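Local coordinates for variant surface glycoprotein MITAT 1.1 (Trypanosoma brucei brucei, PDB 5LY9) that forms, together with many identical copies, the dense coat on the parasite surface through which trypanosomes evade the host immune response by antigenic variation, at residues Tyr71-Tyr83 with Ala259-Leu271. Numbering follows the deposited sequence. Where two conformers were deposited one is given.
Sequences YFARKTNGGLESY and AKDLAYTNETGNL. With NAG (2-acetamido-2-deoxy-beta-D-glucopyranose), chain C.
Around the Tyr71 ring, Glu267 OE1 and Asn266 OD1 lie near the plane at the rim, with the Glu267 carboxylate turned 74° from the ring, while Lys75 CG rests over one face. The neighbouring Phe72 ring has Tyr71 CD2 on a face and receives Asn266 OD1 at its edge, 3.8 Å from CE1. In the loop, Tyr264 carries the methyl of its neighbour Ala263 over the centre of one face, and its edge lies against the helix backbone, with Tyr264 CE1 3.3 Å from Gly79 O. With no side chain at Gly79, its CA can come to 3.4 Å from Ala263 O; Tyr264 OH ends at the rim of the Tyr83 ring, the two side chains roughly perpendicular.

Polar bonds join helix 62-114 to the loop between helices 244-254 and 275-285. Tyr71 OH accepts the backbone N-H of Glu267 (2.9 Å, 155°). Bent at chi2 and chi3, Lys75 turns its ammonium toward the loop carbonyls, where NZ makes weak hydrogen bonds to Leu262 O (3.0 Å) and Thr265 O (2.9 Å). One water links Lys75 O and NZ to Ala263 O; a second bridges NZ to Glu267 OE2, which is also hydrogen-bonded to Thr276 OG1.

Asn266 ND2 is covalently joined to NAG C1, and Phe72 CZ approaches the sugar's C6 at 3.7 Å. The N-glycan thus leaves from a loop tied to a long helix of this A-type VSG domain. Carbonyls, waters and the nearby carboxylate would together be expected to favour a protonated Lys75.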
loop_
_atom_site.group_PDB
_atom_site.type_symbol
_atom_site.label_atom_id
_atom_site.label_comp_id
_atom_site.label_asym_id
_atom_site.label_seq_id
_atom_site.Cartn_x
_atom_site.Cartn_y
_atom_site.Cartn_z
ATOM N N TYR A 71 26.980 -2.924 -11.340
ATOM C CA TYR A 71 25.931 -3.898 -11.218
ATOM C C TYR A 71 25.013 -3.632 -10.048
ATOM O O TYR A 71 23.780 -3.570 -10.179
ATOM C CB TYR A 71 26.522 -5.287 -11.187
ATOM C CG TYR A 71 25.625 -6.336 -10.719
ATOM C CD1 TYR A 71 24.826 -7.029 -11.582
ATOM C CD2 TYR A 71 25.586 -6.637 -9.385
ATOM C CE1 TYR A 71 23.948 -7.946 -11.116
ATOM C CE2 TYR A 71 24.722 -7.519 -8.895
ATOM C CZ TYR A 71 23.901 -8.225 -9.767
ATOM O OH TYR A 71 23.064 -9.236 -9.249
ATOM N N PHE A 72 25.601 -3.443 -8.901
ATOM C CA PHE A 72 24.758 -3.167 -7.740
ATOM C C PHE A 72 23.986 -1.860 -7.905
ATOM O O PHE A 72 22.812 -1.779 -7.539
ATOM C CB PHE A 72 25.608 -3.087 -6.441
ATOM C CG PHE A 72 26.205 -4.411 -6.029
ATOM C CD1 PHE A 72 25.420 -5.521 -5.873
ATOM C CD2 PHE A 72 27.555 -4.520 -5.735
ATOM C CE1 PHE A 72 25.946 -6.786 -5.493
ATOM C CE2 PHE A 72 28.115 -5.761 -5.393
ATOM C CZ PHE A 72 27.322 -6.870 -5.283
ATOM N N ALA A 73 24.621 -0.841 -8.447
ATOM C CA ALA A 73 23.892 0.396 -8.772
ATOM C C ALA A 73 22.698 0.172 -9.684
ATOM O O ALA A 73 21.588 0.608 -9.347
ATOM C CB ALA A 73 24.812 1.409 -9.375
ATOM N N ARG A 74 22.882 -0.509 -10.788
ATOM C CA ARG A 74 21.718 -0.794 -11.654
ATOM C C ARG A 74 20.649 -1.517 -10.896
ATOM O O ARG A 74 19.463 -1.244 -11.074
ATOM C CB ARG A 74 22.064 -1.581 -12.943
ATOM C CG ARG A 74 22.709 -0.726 -13.993
ATOM C CD ARG A 74 22.495 -1.323 -15.380
ATOM N NE ARG A 74 23.111 -0.512 -16.398
ATOM C CZ ARG A 74 23.226 -0.862 -17.658
ATOM N NH1 ARG A 74 22.716 -2.018 -18.115
ATOM N NH2 ARG A 74 23.842 -0.053 -18.486
ATOM N N LYS A 75 21.047 -2.487 -10.087
ATOM C CA LYS A 75 20.070 -3.323 -9.431
ATOM C C LYS A 75 19.297 -2.576 -8.360
ATOM O O LYS A 75 18.083 -2.766 -8.248
ATOM C CB LYS A 75 20.676 -4.570 -8.862
ATOM C CG LYS A 75 21.083 -5.547 -9.982
ATOM C CD LYS A 75 19.891 -6.213 -10.723
ATOM C CE LYS A 75 19.140 -7.178 -9.839
ATOM N NZ LYS A 75 17.773 -7.542 -10.233
ATOM N N THR A 76 19.954 -1.746 -7.551
ATOM C CA THR A 76 19.208 -1.000 -6.543
ATOM C C THR A 76 18.376 0.133 -7.157
ATOM O O THR A 76 17.230 0.313 -6.847
ATOM C CB THR A 76 20.133 -0.491 -5.435
ATOM O OG1 THR A 76 19.323 0.051 -4.409
ATOM C CG2 THR A 76 21.133 0.551 -5.946
ATOM N N ASN A 77 18.923 0.829 -8.134
ATOM C CA ASN A 77 18.240 1.949 -8.734
ATOM C C ASN A 77 17.065 1.476 -9.560
ATOM O O ASN A 77 15.971 2.023 -9.459
ATOM C CB ASN A 77 19.214 2.733 -9.554
ATOM C CG ASN A 77 20.282 3.411 -8.713
ATOM O OD1 ASN A 77 20.028 3.843 -7.596
ATOM N ND2 ASN A 77 21.452 3.573 -9.303
ATOM N N GLY A 78 17.246 0.376 -10.278
ATOM C CA GLY A 78 16.194 -0.207 -11.112
ATOM C C GLY A 78 15.148 -0.849 -10.206
ATOM O O GLY A 78 13.951 -0.806 -10.496
ATOM N N GLY A 79 15.574 -1.481 -9.134
ATOM C CA GLY A 79 14.636 -2.064 -8.137
ATOM C C GLY A 79 13.684 -1.042 -7.519
ATOM O O GLY A 79 12.438 -1.251 -7.475
ATOM N N LEU A 80 14.253 0.099 -7.107
ATOM C CA LEU A 80 13.426 1.152 -6.524
ATOM C C LEU A 80 12.432 1.695 -7.576
ATOM O O LEU A 80 11.272 1.908 -7.255
ATOM C CB LEU A 80 14.280 2.287 -5.910
ATOM C CG LEU A 80 13.519 3.339 -5.077
ATOM C CD1 LEU A 80 12.692 2.764 -3.915
ATOM C CD2 LEU A 80 14.488 4.393 -4.507
ATOM N N GLU A 81 12.914 1.954 -8.802
ATOM C CA GLU A 81 12.014 2.336 -9.867
ATOM C C GLU A 81 10.921 1.337 -10.115
ATOM O O GLU A 81 9.769 1.751 -10.328
ATOM C CB GLU A 81 12.823 2.589 -11.151
ATOM C CG GLU A 81 12.000 3.035 -12.358
ATOM C CD GLU A 81 11.422 4.426 -12.283
ATOM O OE1 GLU A 81 11.515 5.122 -11.278
ATOM O OE2 GLU A 81 10.782 4.814 -13.283
ATOM N N SER A 82 11.244 0.047 -10.171
ATOM C CA SER A 82 10.243 -0.999 -10.386
ATOM C C SER A 82 9.224 -1.042 -9.217
ATOM O O SER A 82 8.034 -1.275 -9.452
ATOM C CB SER A 82 10.847 -2.383 -10.515
ATOM O OG SER A 82 11.658 -2.507 -11.694
ATOM N N TYR A 83 9.678 -0.848 -7.989
ATOM C CA TYR A 83 8.737 -0.786 -6.871
ATOM C C TYR A 83 7.750 0.423 -7.055
ATOM O O TYR A 83 6.550 0.303 -6.893
ATOM C CB TYR A 83 9.458 -0.693 -5.510
ATOM C CG TYR A 83 8.498 -0.909 -4.344
ATOM C CD1 TYR A 83 7.762 -2.040 -4.248
ATOM C CD2 TYR A 83 8.355 0.017 -3.389
ATOM C CE1 TYR A 83 6.891 -2.254 -3.172
ATOM C CE2 TYR A 83 7.479 -0.163 -2.325
ATOM C CZ TYR A 83 6.788 -1.315 -2.221
ATOM O OH TYR A 83 5.910 -1.493 -1.168
ATOM N N ALA A 259 9.336 -9.650 -2.283
ATOM C CA ALA A 259 10.708 -9.283 -2.103
ATOM C C ALA A 259 11.672 -10.231 -2.790
ATOM O O ALA A 259 12.735 -9.807 -3.310
ATOM C CB ALA A 259 11.008 -9.193 -0.606
ATOM N N LYS A 260 11.310 -11.496 -2.865
ATOM C CA LYS A 260 12.086 -12.473 -3.597
ATOM C C LYS A 260 12.035 -12.390 -5.115
ATOM O O LYS A 260 12.760 -13.137 -5.756
ATOM C CB LYS A 260 11.681 -13.902 -3.171
ATOM C CG LYS A 260 10.383 -14.342 -3.728
ATOM C CD LYS A 260 9.856 -15.665 -3.136
ATOM C CE LYS A 260 8.398 -15.747 -3.513
ATOM N NZ LYS A 260 8.333 -15.859 -4.988
ATOM N N ASP A 261 11.253 -11.468 -5.689
ATOM C CA ASP A 261 11.116 -11.351 -7.119
ATOM C C ASP A 261 12.445 -10.876 -7.720
ATOM O O ASP A 261 13.231 -10.212 -7.066
ATOM C CB ASP A 261 9.977 -10.385 -7.542
ATOM C CG ASP A 261 8.566 -10.936 -7.261
ATOM O OD1 ASP A 261 8.445 -12.119 -6.936
ATOM O OD2 ASP A 261 7.612 -10.138 -7.416
ATOM N N LEU A 262 12.582 -11.163 -8.993
ATOM C CA LEU A 262 13.733 -10.746 -9.817
ATOM C C LEU A 262 14.080 -9.280 -9.671
ATOM O O LEU A 262 15.276 -8.928 -9.464
ATOM C CB LEU A 262 13.431 -11.062 -11.328
ATOM C CG LEU A 262 13.356 -12.567 -11.619
ATOM C CD1 LEU A 262 12.927 -12.819 -13.067
ATOM C CD2 LEU A 262 14.667 -13.251 -11.247
ATOM N N ALA A 263 13.063 -8.432 -9.660
ATOM C CA ALA A 263 13.285 -6.999 -9.546
ATOM C C ALA A 263 14.050 -6.562 -8.297
ATOM O O ALA A 263 14.657 -5.500 -8.311
ATOM C CB ALA A 263 11.931 -6.219 -9.672
ATOM N N TYR A 264 13.984 -7.328 -7.224
ATOM C CA TYR A 264 14.451 -6.919 -5.920
ATOM C C TYR A 264 15.484 -7.851 -5.315
ATOM O O TYR A 264 15.796 -7.710 -4.145
ATOM C CB TYR A 264 13.249 -6.765 -4.925
ATOM C CG TYR A 264 12.072 -6.062 -5.563
ATOM C CD1 TYR A 264 12.175 -4.758 -6.043
ATOM C CD2 TYR A 264 10.825 -6.719 -5.703
ATOM C CE1 TYR A 264 11.094 -4.168 -6.671
ATOM C CE2 TYR A 264 9.745 -6.112 -6.275
ATOM C CZ TYR A 264 9.856 -4.817 -6.785
ATOM O OH TYR A 264 8.820 -4.193 -7.408
ATOM N N THR A 265 16.114 -8.685 -6.167
ATOM C CA THR A 265 17.115 -9.627 -5.714
ATOM C C THR A 265 18.256 -9.633 -6.675
ATOM O O THR A 265 18.129 -9.164 -7.812
ATOM C CB THR A 265 16.533 -11.072 -5.663
ATOM O OG1 THR A 265 15.829 -11.352 -6.865
ATOM C CG2 THR A 265 15.548 -11.208 -4.526
ATOM N N ASN A 266 19.386 -10.116 -6.204
ATOM C CA ASN A 266 20.545 -10.329 -7.052
ATOM C C ASN A 266 20.288 -11.365 -8.124
ATOM O O ASN A 266 19.545 -12.334 -7.948
ATOM C CB ASN A 266 21.725 -10.740 -6.181
ATOM C CG ASN A 266 22.300 -9.581 -5.326
ATOM O OD1 ASN A 266 22.571 -8.447 -5.815
ATOM N ND2 ASN A 266 22.572 -9.885 -4.075
ATOM N N GLU A 267 20.915 -11.164 -9.272
ATOM C CA GLU A 267 20.833 -12.126 -10.382
ATOM C C GLU A 267 21.624 -13.377 -10.012
ATOM O O GLU A 267 22.531 -13.338 -9.181
ATOM C CB GLU A 267 21.344 -11.478 -11.659
ATOM C CG GLU A 267 20.384 -10.354 -12.044
ATOM C CD GLU A 267 20.770 -9.509 -13.282
ATOM O OE1 GLU A 267 21.923 -9.613 -13.768
ATOM O OE2 GLU A 267 19.954 -8.627 -13.621
ATOM N N THR A 268 21.205 -14.486 -10.601
ATOM C CA THR A 268 21.721 -15.828 -10.381
ATOM C C THR A 268 22.140 -16.499 -11.709
ATOM O O THR A 268 21.897 -16.031 -12.777
ATOM C CB THR A 268 20.656 -16.739 -9.707
ATOM O OG1 THR A 268 19.584 -16.957 -10.624
ATOM C CG2 THR A 268 20.154 -16.118 -8.495
ATOM N N GLY A 269 22.898 -17.569 -11.555
ATOM C CA GLY A 269 23.399 -18.365 -12.628
ATOM C C GLY A 269 24.799 -17.915 -13.069
ATOM O O GLY A 269 25.434 -17.026 -12.500
ATOM N N ASN A 270 25.244 -18.522 -14.134
ATOM C CA ASN A 270 26.562 -18.185 -14.648
ATOM C C ASN A 270 26.599 -16.711 -15.021
ATOM O O ASN A 270 25.592 -16.081 -15.383
ATOM C CB ASN A 270 26.848 -19.033 -15.859
ATOM C CG ASN A 270 27.202 -20.455 -15.538
ATOM O OD1 ASN A 270 27.216 -20.890 -14.411
ATOM N ND2 ASN A 270 27.621 -21.161 -16.578
ATOM N N LEU A 271 27.798 -16.156 -14.948
ATOM C CA LEU A 271 28.000 -14.694 -15.000
ATOM C C LEU A 271 27.475 -14.084 -16.293
ATOM O O LEU A 271 26.867 -12.983 -16.254
ATOM C CB LEU A 271 29.460 -14.349 -14.820
ATOM C CG LEU A 271 30.044 -14.775 -13.433
ATOM C CD1 LEU A 271 31.469 -14.240 -13.294
ATOM C CD2 LEU A 271 29.242 -14.212 -12.299
HETATM C C1 NAG C . 23.171 -8.953 -3.165
HETATM C C2 NAG C . 22.561 -8.899 -1.773
HETATM C C3 NAG C . 23.368 -8.070 -0.838
HETATM C C4 NAG C . 24.800 -8.622 -0.846
HETATM C C5 NAG C . 25.346 -8.626 -2.265
HETATM C C6 NAG C . 26.751 -9.225 -2.423
HETATM C C7 NAG C . 20.133 -9.105 -1.614
HETATM C C8 NAG C . 18.780 -8.455 -1.709
HETATM N N2 NAG C . 21.211 -8.351 -1.848
HETATM O O3 NAG C . 22.834 -8.180 0.475
HETATM O O4 NAG C . 25.582 -7.732 -0.056
HETATM O O5 NAG C . 24.510 -9.431 -3.057
HETATM O O6 NAG C . 26.808 -10.498 -1.763
HETATM O O7 NAG C . 20.245 -10.283 -1.360
HETATM O O HOH W 1 16.721 -4.803 -9.646
HETATM O O HOH W 2 17.572 -8.319 -12.878
#